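Local structure of alpha-glucosidase (Bacteroides thetaiotaomicron, 5XFM) at residues A[294-304]-A[525-534]; A[448-457]-A[481-491]. The protein probably hydrolyses terminal beta-L-arabinopyranosyl and alpha-galactosyl residues from glycosides, as a bifunctional, calcium-containing member of glycoside hydrolase family 97. The protein carries 1 engineered substitution. All blocks are in the same frame, centred on the assembly; numbering follows the deposited sequence.

Contact 1: A[294-304]-A[525-534]; sequences FGRGTWSWILW and PVQNFALAPN
Gly295 and Gly297 hold Gln527 between them, the carbonyl of Gly295 accepting from Gln527 N (O to N 2.9 Å) and Gly297 N giving its hydrogen to Gln527 O at 2.7 Å. The two strands run parallel, their axes 24° apart. A side chain at Gly297 would run into OD1 of Asn528, which this contact buries without a polar partner. Beyond the strands waters bridge the backbones: one molecule accepts from Trp299 N, and another donates to both Trp299 O and Leu531 O. Strand 295-299 is the first of the parallel strands of the catalytic domain, which belongs to the TIM-barrel clan, and the pairing sets 526-528, the last in sequence, beside it.

Trp299 CB lies near both Phe529 O (4.0 Å) and Asn528 CB (4.2 Å). With CG anti to the backbone N (chi1 -177°), the ring is carried past the carbonyl of Asn528, CE3 coming to 3.5 Å from Asn528 O and CZ3 to 4.0 Å from the same oxygen. In the five-membered ring NE1 hydrogen-bonds Asp332 OD2, while Ile302 CB sits over one face of the indole. On helix 300-304, CG1 and CG2 of Ile302 both rest against the methyl of Ala530, and Leu303 CD1 touches Ala532 CB. Trp304 meets the Pro533 ring through its benzo carbons, CZ2 to Pro533 CD being 3.7 Å. Its NE1 reaches Asn534 OD1 through a water lying in the indole plane, and Asn534 ND2 hydrogen-bonds Asp538.

Contact 2: A[448-457]-A[481-491]; sequences YVGSEAVLAS and RNTVGSMEFGG. With CA (calcium ion), chain E.
Arg481 brings its guanidinium up to the carbonyls of the turn that follows strand 448-451: NH2 donates to Glu452 O at 2.9 Å and NE to Ala453 O at 3.0 Å. Both donors stand above the carbonyl planes, although Ala453 O lies in the plane of the guanidinium. NH2 also bonds Ser486 O, and Met487 CB rests over one guanidinium face, which together fix the group's rotation. A methionine in place of Arg481 would probably leave the carbonyls of Glu452 and Ala453 without these donors and free the turn to shift.

The backbone bond from Glu488 N to Ser451 O (2.7 Å) is almost straight at 176°, and Ser457 N donates to Phe489 O. Ser457 OG donates to Gly490 O at 2.6 Å from above that carbonyl's plane. Strand 448-451 belongs to the parallel sheet of the TIM-barrel-type catalytic domain, and the loop after it carries the calcium ligand Glu452. The Glu452 carboxylate grips the ion with OE2 at 2.4 Å and OE1 at 2.7 Å, OE1 also accepting from Gly434 N; Glu174, Glu458 and waters complete the site.

Apolar packing adjoins the guanidinium, Val454 CG1 meeting Met487 CG (3.8 Å) as the two side chains cross at about a right angle. Chi1 of -176° turns the Phe489 ring from its own N and lays one face against the backbone of Ala456 and Ser457.

Overall arrangement
From the N terminus the chain first builds the beta-rich region that includes Glu174, then enters the catalytic domain at strand 295-299. Successive parallel strands lead to 448-451, where contact 2 begins; the short helices 458-462, 464-468 and 470-474 follow, and segment 481-491 returns to close this small loop. Only after helix 512-521 does 525-534 come back to 295-299, so contact 1 closes a far larger loop with contact 2 nested inside it. Segment 481-491 runs between strand 448-451 and segment 525-534, touching both, with a probable hydrogen bond from Ala530 N to Gly491 O, and thereby links the two contacts.

Contact 1: A[294-304]-A[525-534]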
loop_
_atom_site.group_PDB
_atom_site.type_symbol
_atom_site.label_atom_id
_atom_site.label_comp_id
_atom_site.label_asym_id
_atom_site.label_seq_id
_atom_site.Cartn_x
_atom_site.Cartn_y
_atom_site.Cartn_z
ATOM N N PHE A 294 5.198 -6.390 16.670
ATOM C CA PHE A 294 5.100 -6.855 15.296
ATOM C C PHE A 294 5.968 -8.092 15.088
ATOM O O PHE A 294 6.723 -8.486 15.979
ATOM C CB PHE A 294 5.506 -5.743 14.325
ATOM C CG PHE A 294 4.953 -4.396 14.694
ATOM C CD1 PHE A 294 3.587 -4.212 14.854
ATOM C CD2 PHE A 294 5.796 -3.313 14.871
ATOM C CE1 PHE A 294 3.078 -2.973 15.200
ATOM C CE2 PHE A 294 5.291 -2.070 15.207
ATOM C CZ PHE A 294 3.929 -1.902 15.370
ATOM N N GLY A 295 5.854 -8.705 13.915
ATOM C CA GLY A 295 6.667 -9.864 13.605
ATOM C C GLY A 295 6.132 -10.803 12.545
ATOM O O GLY A 295 5.593 -10.379 11.522
ATOM N N ARG A 296 6.223 -12.094 12.836
ATOM C CA ARG A 296 6.045 -13.138 11.837
ATOM C C ARG A 296 4.953 -14.096 12.263
ATOM O O ARG A 296 4.805 -14.399 13.450
ATOM C CB ARG A 296 7.345 -13.918 11.625
ATOM C CG ARG A 296 8.464 -13.170 10.933
ATOM C CD ARG A 296 9.244 -12.313 11.913
ATOM N NE ARG A 296 9.682 -13.074 13.078
ATOM C CZ ARG A 296 10.814 -13.766 13.143
ATOM N NH1 ARG A 296 11.635 -13.807 12.101
ATOM N NH2 ARG A 296 11.124 -14.422 14.253
ATOM N N GLY A 297 4.173 -14.554 11.294
ATOM C CA GLY A 297 3.115 -15.502 11.568
ATOM C C GLY A 297 3.174 -16.722 10.675
ATOM O O GLY A 297 3.715 -16.676 9.569
ATOM N N THR A 298 2.661 -17.836 11.181
ATOM C CA THR A 298 2.397 -18.990 10.338
ATOM C C THR A 298 0.923 -18.971 9.949
ATOM O O THR A 298 0.083 -18.427 10.669
ATOM C CB THR A 298 2.761 -20.314 11.025
ATOM O OG1 THR A 298 2.073 -20.407 12.276
ATOM C CG2 THR A 298 4.260 -20.381 11.270
ATOM N N TRP A 299 0.606 -19.590 8.824
ATOM C CA TRP A 299 -0.675 -19.357 8.186
ATOM C C TRP A 299 -1.074 -20.594 7.401
ATOM O O TRP A 299 -0.556 -20.829 6.308
ATOM C CB TRP A 299 -0.575 -18.128 7.275
ATOM C CG TRP A 299 -1.843 -17.721 6.593
ATOM C CD1 TRP A 299 -3.121 -17.935 7.028
ATOM C CD2 TRP A 299 -1.953 -16.994 5.363
ATOM N NE1 TRP A 299 -4.021 -17.397 6.135
ATOM C CE2 TRP A 299 -3.329 -16.816 5.104
ATOM C CE3 TRP A 299 -1.021 -16.486 4.451
ATOM C CZ2 TRP A 299 -3.796 -16.141 3.972
ATOM C CZ3 TRP A 299 -1.486 -15.827 3.321
ATOM C CH2 TRP A 299 -2.861 -15.655 3.096
ATOM N N SER A 300 -1.955 -21.404 7.983
ATOM C CA SER A 300 -2.310 -22.695 7.398
ATOM C C SER A 300 -3.127 -22.576 6.108
ATOM O O SER A 300 -2.919 -23.339 5.165
ATOM C CB SER A 300 -3.059 -23.557 8.433
ATOM O OG SER A 300 -4.422 -23.186 8.573
ATOM N N TRP A 301 -4.043 -21.615 6.057
ATOM C CA TRP A 301 -4.994 -21.546 4.949
ATOM C C TRP A 301 -4.359 -21.286 3.578
ATOM O O TRP A 301 -4.904 -21.701 2.572
ATOM C CB TRP A 301 -6.057 -20.474 5.216
ATOM C CG TRP A 301 -7.040 -20.348 4.092
ATOM C CD1 TRP A 301 -8.212 -21.034 3.938
ATOM C CD2 TRP A 301 -6.917 -19.501 2.944
ATOM N NE1 TRP A 301 -8.832 -20.657 2.768
ATOM C CE2 TRP A 301 -8.054 -19.719 2.140
ATOM C CE3 TRP A 301 -5.954 -18.580 2.518
ATOM C CZ2 TRP A 301 -8.256 -19.044 0.936
ATOM C CZ3 TRP A 301 -6.157 -17.912 1.325
ATOM C CH2 TRP A 301 -7.299 -18.146 0.549
ATOM N N ILE A 302 -3.256 -20.551 3.511
ATOM C CA ILE A 302 -2.717 -20.204 2.193
ATOM C C ILE A 302 -2.374 -21.463 1.367
ATOM O O ILE A 302 -2.780 -21.578 0.210
ATOM C CB ILE A 302 -1.484 -19.262 2.299
ATOM C CG1 ILE A 302 -0.919 -18.965 0.911
ATOM C CG2 ILE A 302 -0.405 -19.821 3.219
ATOM C CD1 ILE A 302 -1.916 -18.333 -0.025
ATOM N N LEU A 303 -1.695 -22.429 1.976
ATOM C CA LEU A 303 -1.300 -23.639 1.260
ATOM C C LEU A 303 -2.177 -24.860 1.545
ATOM O O LEU A 303 -2.269 -25.762 0.712
ATOM C CB LEU A 303 0.157 -23.977 1.586
ATOM C CG LEU A 303 1.189 -23.158 0.813
ATOM C CD1 LEU A 303 2.597 -23.509 1.256
ATOM C CD2 LEU A 303 1.019 -23.410 -0.673
ATOM N N TRP A 304 -2.806 -24.899 2.718
ATOM C CA TRP A 304 -3.617 -26.050 3.102
ATOM C C TRP A 304 -5.120 -25.757 2.995
ATOM O O TRP A 304 -5.951 -26.658 3.114
ATOM C CB TRP A 304 -3.252 -26.503 4.516
ATOM C CG TRP A 304 -1.858 -27.068 4.633
ATOM C CD1 TRP A 304 -0.865 -27.014 3.694
ATOM C CD2 TRP A 304 -1.309 -27.774 5.756
ATOM N NE1 TRP A 304 0.267 -27.639 4.164
ATOM C CE2 TRP A 304 0.019 -28.114 5.428
ATOM C CE3 TRP A 304 -1.812 -28.148 7.007
ATOM C CZ2 TRP A 304 0.849 -28.816 6.304
ATOM C CZ3 TRP A 304 -0.985 -28.839 7.876
ATOM C CH2 TRP A 304 0.330 -29.170 7.519
ATOM N N PRO A 525 4.343 -4.889 8.428
ATOM C CA PRO A 525 4.786 -5.012 9.824
ATOM C C PRO A 525 4.558 -6.407 10.424
ATOM O O PRO A 525 5.417 -6.940 11.129
ATOM C CB PRO A 525 3.914 -3.985 10.558
ATOM C CG PRO A 525 3.359 -3.107 9.505
ATOM C CD PRO A 525 3.238 -3.929 8.288
ATOM N N VAL A 526 3.399 -6.984 10.137
ATOM C CA VAL A 526 3.088 -8.346 10.553
ATOM C C VAL A 526 3.040 -9.237 9.315
ATOM O O VAL A 526 2.087 -9.174 8.538
ATOM C CB VAL A 526 1.745 -8.414 11.313
ATOM C CG1 VAL A 526 1.349 -9.858 11.591
ATOM C CG2 VAL A 526 1.823 -7.615 12.608
ATOM N N GLN A 527 4.075 -10.048 9.120
ATOM C CA GLN A 527 4.146 -10.897 7.935
ATOM C C GLN A 527 3.629 -12.298 8.214
ATOM O O GLN A 527 4.208 -13.038 9.006
ATOM C CB GLN A 527 5.580 -10.988 7.404
ATOM C CG GLN A 527 6.181 -9.686 6.870
ATOM C CD GLN A 527 5.718 -9.316 5.470
ATOM O OE1 GLN A 527 4.593 -9.608 5.067
ATOM N NE2 GLN A 527 6.600 -8.675 4.715
ATOM N N ASN A 528 2.548 -12.661 7.537
ATOM C CA ASN A 528 2.079 -14.038 7.527
ATOM C C ASN A 528 2.565 -14.697 6.240
ATOM O O ASN A 528 1.890 -14.645 5.213
ATOM C CB ASN A 528 0.554 -14.107 7.646
ATOM C CG ASN A 528 0.034 -13.395 8.890
ATOM O OD1 ASN A 528 0.337 -13.784 10.019
ATOM N ND2 ASN A 528 -0.755 -12.347 8.683
ATOM N N PHE A 529 3.780 -15.239 6.292
ATOM C CA PHE A 529 4.403 -15.884 5.142
ATOM C C PHE A 529 3.717 -17.190 4.783
ATOM O O PHE A 529 3.040 -17.802 5.617
ATOM C CB PHE A 529 5.890 -16.135 5.402
ATOM C CG PHE A 529 6.697 -14.881 5.563
ATOM C CD1 PHE A 529 7.350 -14.608 6.753
ATOM C CD2 PHE A 529 6.787 -13.966 4.526
ATOM C CE1 PHE A 529 8.085 -13.454 6.902
ATOM C CE2 PHE A 529 7.520 -12.811 4.667
ATOM C CZ PHE A 529 8.175 -12.555 5.856
ATOM N N ALA A 530 3.888 -17.614 3.536
ATOM C CA ALA A 530 3.247 -18.832 3.064
ATOM C C ALA A 530 4.107 -20.080 3.287
ATOM O O ALA A 530 4.174 -20.954 2.428
ATOM C CB ALA A 530 2.907 -18.689 1.595
ATOM N N LEU A 531 4.739 -20.174 4.450
ATOM C CA LEU A 531 5.489 -21.370 4.801
ATOM C C LEU A 531 4.543 -22.478 5.261
ATOM O O LEU A 531 3.375 -22.227 5.558
ATOM C CB LEU A 531 6.519 -21.066 5.892
ATOM C CG LEU A 531 7.618 -20.072 5.536
ATOM C CD1 LEU A 531 8.568 -19.880 6.702
ATOM C CD2 LEU A 531 8.360 -20.527 4.300
ATOM N N ALA A 532 5.052 -23.703 5.308
ATOM C CA ALA A 532 4.292 -24.841 5.828
ATOM C C ALA A 532 5.240 -25.786 6.578
ATOM O O ALA A 532 6.438 -25.799 6.303
ATOM C CB ALA A 532 3.576 -25.552 4.710
ATOM N N PRO A 533 4.715 -26.563 7.539
ATOM C CA PRO A 533 5.570 -27.430 8.365
ATOM C C PRO A 533 6.501 -28.347 7.563
ATOM O O PRO A 533 7.673 -28.516 7.925
ATOM C CB PRO A 533 4.560 -28.261 9.162
ATOM C CG PRO A 533 3.326 -27.441 9.202
ATOM C CD PRO A 533 3.312 -26.562 7.990
ATOM N N ASN A 534 5.990 -28.908 6.473
ATOM C CA ASN A 534 6.781 -29.780 5.610
ATOM C C ASN A 534 8.039 -29.108 5.056
ATOM O O ASN A 534 8.973 -29.793 4.635
ATOM C CB ASN A 534 5.918 -30.301 4.462
ATOM C CG ASN A 534 5.280 -29.189 3.664
ATOM O OD1 ASN A 534 4.294 -28.594 4.093
ATOM N ND2 ASN A 534 5.828 -28.913 2.489
HETATM O O HOH W 1 5.185 -18.599 8.033
HETATM O O HOH W 2 0.811 -22.638 4.556
HETATM O O HOH W 3 2.664 -20.035 7.318
HETATM O O HOH W 4 2.544 -27.949 2.362
#

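Contact 2: A[448-457]-A[481-491]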
loop_
_atom_site.group_PDB
_atom_site.type_symbol
_atom_site.label_atom_id
_atom_site.label_comp_id
_atom_site.label_asym_id
_atom_site.label_seq_id
_atom_site.Cartn_x
_atom_site.Cartn_y
_atom_site.Cartn_z
ATOM N N TYR A 448 -2.932 -0.045 13.323
ATOM C CA TYR A 448 -3.030 -0.539 11.959
ATOM C C TYR A 448 -1.760 -1.294 11.577
ATOM O O TYR A 448 -0.664 -0.769 11.702
ATOM C CB TYR A 448 -3.285 0.614 10.985
ATOM C CG TYR A 448 -3.113 0.209 9.545
ATOM C CD1 TYR A 448 -4.064 -0.579 8.905
ATOM C CD2 TYR A 448 -1.992 0.601 8.828
ATOM C CE1 TYR A 448 -3.907 -0.965 7.590
ATOM C CE2 TYR A 448 -1.825 0.221 7.513
ATOM C CZ TYR A 448 -2.784 -0.558 6.898
ATOM O OH TYR A 448 -2.607 -0.933 5.588
ATOM N N VAL A 449 -1.899 -2.544 11.141
ATOM C CA VAL A 449 -0.713 -3.326 10.793
ATOM C C VAL A 449 -0.759 -3.954 9.391
ATOM O O VAL A 449 -0.202 -5.031 9.168
ATOM C CB VAL A 449 -0.447 -4.429 11.834
ATOM C CG1 VAL A 449 -0.101 -3.798 13.188
ATOM C CG2 VAL A 449 -1.639 -5.373 11.950
ATOM N N GLY A 450 -1.411 -3.280 8.446
ATOM C CA GLY A 450 -1.327 -3.691 7.060
ATOM C C GLY A 450 -2.634 -3.968 6.348
ATOM O O GLY A 450 -3.672 -4.176 6.979
ATOM N N SER A 451 -2.559 -3.995 5.021
ATOM C CA SER A 451 -3.723 -4.162 4.155
ATOM C C SER A 451 -3.408 -5.081 2.978
ATOM O O SER A 451 -2.248 -5.225 2.578
ATOM C CB SER A 451 -4.190 -2.806 3.612
ATOM O OG SER A 451 -4.758 -1.999 4.624
ATOM N N GLU A 452 -4.439 -5.686 2.403
ATOM C CA GLU A 452 -4.233 -6.501 1.210
ATOM C C GLU A 452 -4.165 -5.541 0.012
ATOM O O GLU A 452 -3.081 -5.103 -0.370
ATOM C CB GLU A 452 -5.342 -7.551 1.056
ATOM C CG GLU A 452 -5.092 -8.622 -0.020
ATOM C CD GLU A 452 -6.266 -9.581 -0.151
ATOM O OE1 GLU A 452 -7.411 -9.150 0.115
ATOM O OE2 GLU A 452 -6.054 -10.761 -0.514
ATOM N N ALA A 453 -5.323 -5.181 -0.537
ATOM C CA ALA A 453 -5.423 -4.232 -1.653
ATOM C C ALA A 453 -4.424 -4.533 -2.767
ATOM O O ALA A 453 -3.809 -3.626 -3.324
ATOM C CB ALA A 453 -5.230 -2.806 -1.152
ATOM N N VAL A 454 -4.297 -5.811 -3.100
ATOM C CA VAL A 454 -3.371 -6.270 -4.124
ATOM C C VAL A 454 -3.724 -7.710 -4.456
ATOM O O VAL A 454 -4.385 -8.394 -3.664
ATOM C CB VAL A 454 -1.891 -6.186 -3.650
ATOM C CG1 VAL A 454 -1.615 -7.211 -2.560
ATOM C CG2 VAL A 454 -0.924 -6.385 -4.800
ATOM N N LEU A 455 -3.306 -8.159 -5.634
ATOM C CA LEU A 455 -3.383 -9.561 -5.980
ATOM C C LEU A 455 -2.339 -10.300 -5.147
ATOM O O LEU A 455 -1.160 -10.350 -5.501
ATOM C CB LEU A 455 -3.166 -9.752 -7.483
ATOM C CG LEU A 455 -4.424 -9.389 -8.274
ATOM C CD1 LEU A 455 -4.140 -9.190 -9.738
ATOM C CD2 LEU A 455 -5.461 -10.488 -8.082
ATOM N N ALA A 456 -2.780 -10.855 -4.023
ATOM C CA ALA A 456 -1.865 -11.497 -3.084
ATOM C C ALA A 456 -1.479 -12.905 -3.534
ATOM O O ALA A 456 -1.941 -13.397 -4.565
ATOM C CB ALA A 456 -2.481 -11.539 -1.689
ATOM N N SER A 457 -0.611 -13.532 -2.750
ATOM C CA SER A 457 -0.074 -14.851 -3.055
ATOM C C SER A 457 -1.151 -15.924 -3.202
ATOM O O SER A 457 -0.919 -16.954 -3.841
ATOM C CB SER A 457 0.931 -15.248 -1.971
ATOM O OG SER A 457 0.281 -15.463 -0.730
ATOM N N ARG A 481 2.292 -0.161 -5.597
ATOM C CA ARG A 481 1.354 -0.467 -4.513
ATOM C C ARG A 481 1.980 -0.336 -3.125
ATOM O O ARG A 481 1.405 0.285 -2.235
ATOM C CB ARG A 481 0.771 -1.876 -4.680
ATOM C CG ARG A 481 0.100 -2.444 -3.420
ATOM C CD ARG A 481 -1.092 -1.613 -2.930
ATOM N NE ARG A 481 -1.670 -2.203 -1.723
ATOM C CZ ARG A 481 -1.204 -2.012 -0.493
ATOM N NH1 ARG A 481 -0.167 -1.207 -0.287
ATOM N NH2 ARG A 481 -1.783 -2.619 0.537
ATOM N N ASN A 482 3.160 -0.917 -2.956
ATOM C CA ASN A 482 3.774 -1.030 -1.640
ATOM C C ASN A 482 4.529 0.239 -1.208
ATOM O O ASN A 482 4.783 0.445 -0.015
ATOM C CB ASN A 482 4.683 -2.270 -1.628
ATOM C CG ASN A 482 5.058 -2.719 -0.231
ATOM O OD1 ASN A 482 6.108 -3.322 -0.027
ATOM N ND2 ASN A 482 4.201 -2.422 0.740
ATOM N N THR A 483 4.865 1.105 -2.166
ATOM C CA THR A 483 5.606 2.331 -1.857
ATOM C C THR A 483 4.768 3.333 -1.054
ATOM O O THR A 483 5.315 4.156 -0.325
ATOM C CB THR A 483 6.141 3.031 -3.153
ATOM O OG1 THR A 483 7.257 3.859 -2.831
ATOM C CG2 THR A 483 5.076 3.888 -3.830
ATOM N N VAL A 484 3.449 3.288 -1.196
ATOM C CA VAL A 484 2.599 4.211 -0.449
ATOM C C VAL A 484 2.017 3.589 0.814
ATOM O O VAL A 484 1.295 4.258 1.555
ATOM C CB VAL A 484 1.422 4.735 -1.307
ATOM C CG1 VAL A 484 1.940 5.439 -2.557
ATOM C CG2 VAL A 484 0.491 3.598 -1.673
ATOM N N GLY A 485 2.310 2.316 1.067
ATOM C CA GLY A 485 1.758 1.680 2.249
ATOM C C GLY A 485 1.999 0.193 2.425
ATOM O O GLY A 485 2.359 -0.514 1.476
ATOM N N SER A 486 1.771 -0.279 3.651
ATOM C CA SER A 486 1.947 -1.684 3.998
ATOM C C SER A 486 1.130 -2.590 3.100
ATOM O O SER A 486 -0.053 -2.345 2.852
ATOM C CB SER A 486 1.563 -1.939 5.459
ATOM O OG SER A 486 2.451 -1.308 6.352
ATOM N N MET A 487 1.773 -3.650 2.631
ATOM C CA MET A 487 1.143 -4.620 1.745
ATOM C C MET A 487 1.245 -6.031 2.323
ATOM O O MET A 487 2.330 -6.615 2.360
ATOM C CB MET A 487 1.794 -4.561 0.366
ATOM C CG MET A 487 1.154 -5.435 -0.683
ATOM S SD MET A 487 2.001 -5.222 -2.257
ATOM C CE MET A 487 3.612 -5.913 -1.882
ATOM N N GLU A 488 0.123 -6.562 2.794
ATOM C CA GLU A 488 0.100 -7.896 3.395
ATOM C C GLU A 488 -0.043 -8.931 2.293
ATOM O O GLU A 488 -1.154 -9.345 1.952
ATOM C CB GLU A 488 -1.043 -8.030 4.403
ATOM C CG GLU A 488 -0.568 -8.334 5.810
ATOM C CD GLU A 488 -0.268 -9.817 6.035
ATOM O OE1 GLU A 488 -0.899 -10.670 5.376
ATOM O OE2 GLU A 488 0.616 -10.134 6.857
ATOM N N PHE A 489 1.087 -9.334 1.725
ATOM C CA PHE A 489 1.088 -10.107 0.487
ATOM C C PHE A 489 0.993 -11.617 0.725
ATOM O O PHE A 489 0.465 -12.350 -0.110
ATOM C CB PHE A 489 2.347 -9.775 -0.327
ATOM C CG PHE A 489 2.393 -10.440 -1.673
ATOM C CD1 PHE A 489 1.725 -9.891 -2.755
ATOM C CD2 PHE A 489 3.106 -11.615 -1.856
ATOM C CE1 PHE A 489 1.761 -10.503 -4.000
ATOM C CE2 PHE A 489 3.147 -12.232 -3.094
ATOM C CZ PHE A 489 2.475 -11.671 -4.170
ATOM N N GLY A 490 1.499 -12.083 1.862
ATOM C CA GLY A 490 1.522 -13.511 2.149
ATOM C C GLY A 490 2.540 -14.263 1.305
ATOM O O GLY A 490 2.324 -15.413 0.915
ATOM N N GLY A 491 3.659 -13.605 1.031
ATOM C CA GLY A 491 4.692 -14.143 0.165
ATOM C C GLY A 491 5.619 -15.178 0.780
ATOM O O GLY A 491 5.382 -15.685 1.880
HETATM CA CA CA E . -8.347 -11.407 -0.942
HETATM O O HOH W 5 -10.477 -10.699 -0.211
HETATM O O HOH W 6 -9.969 -12.221 -2.667
HETATM O O HOH W 7 -9.635 -13.933 -1.190
HETATM O O HOH W 8 -8.208 -12.308 1.293
#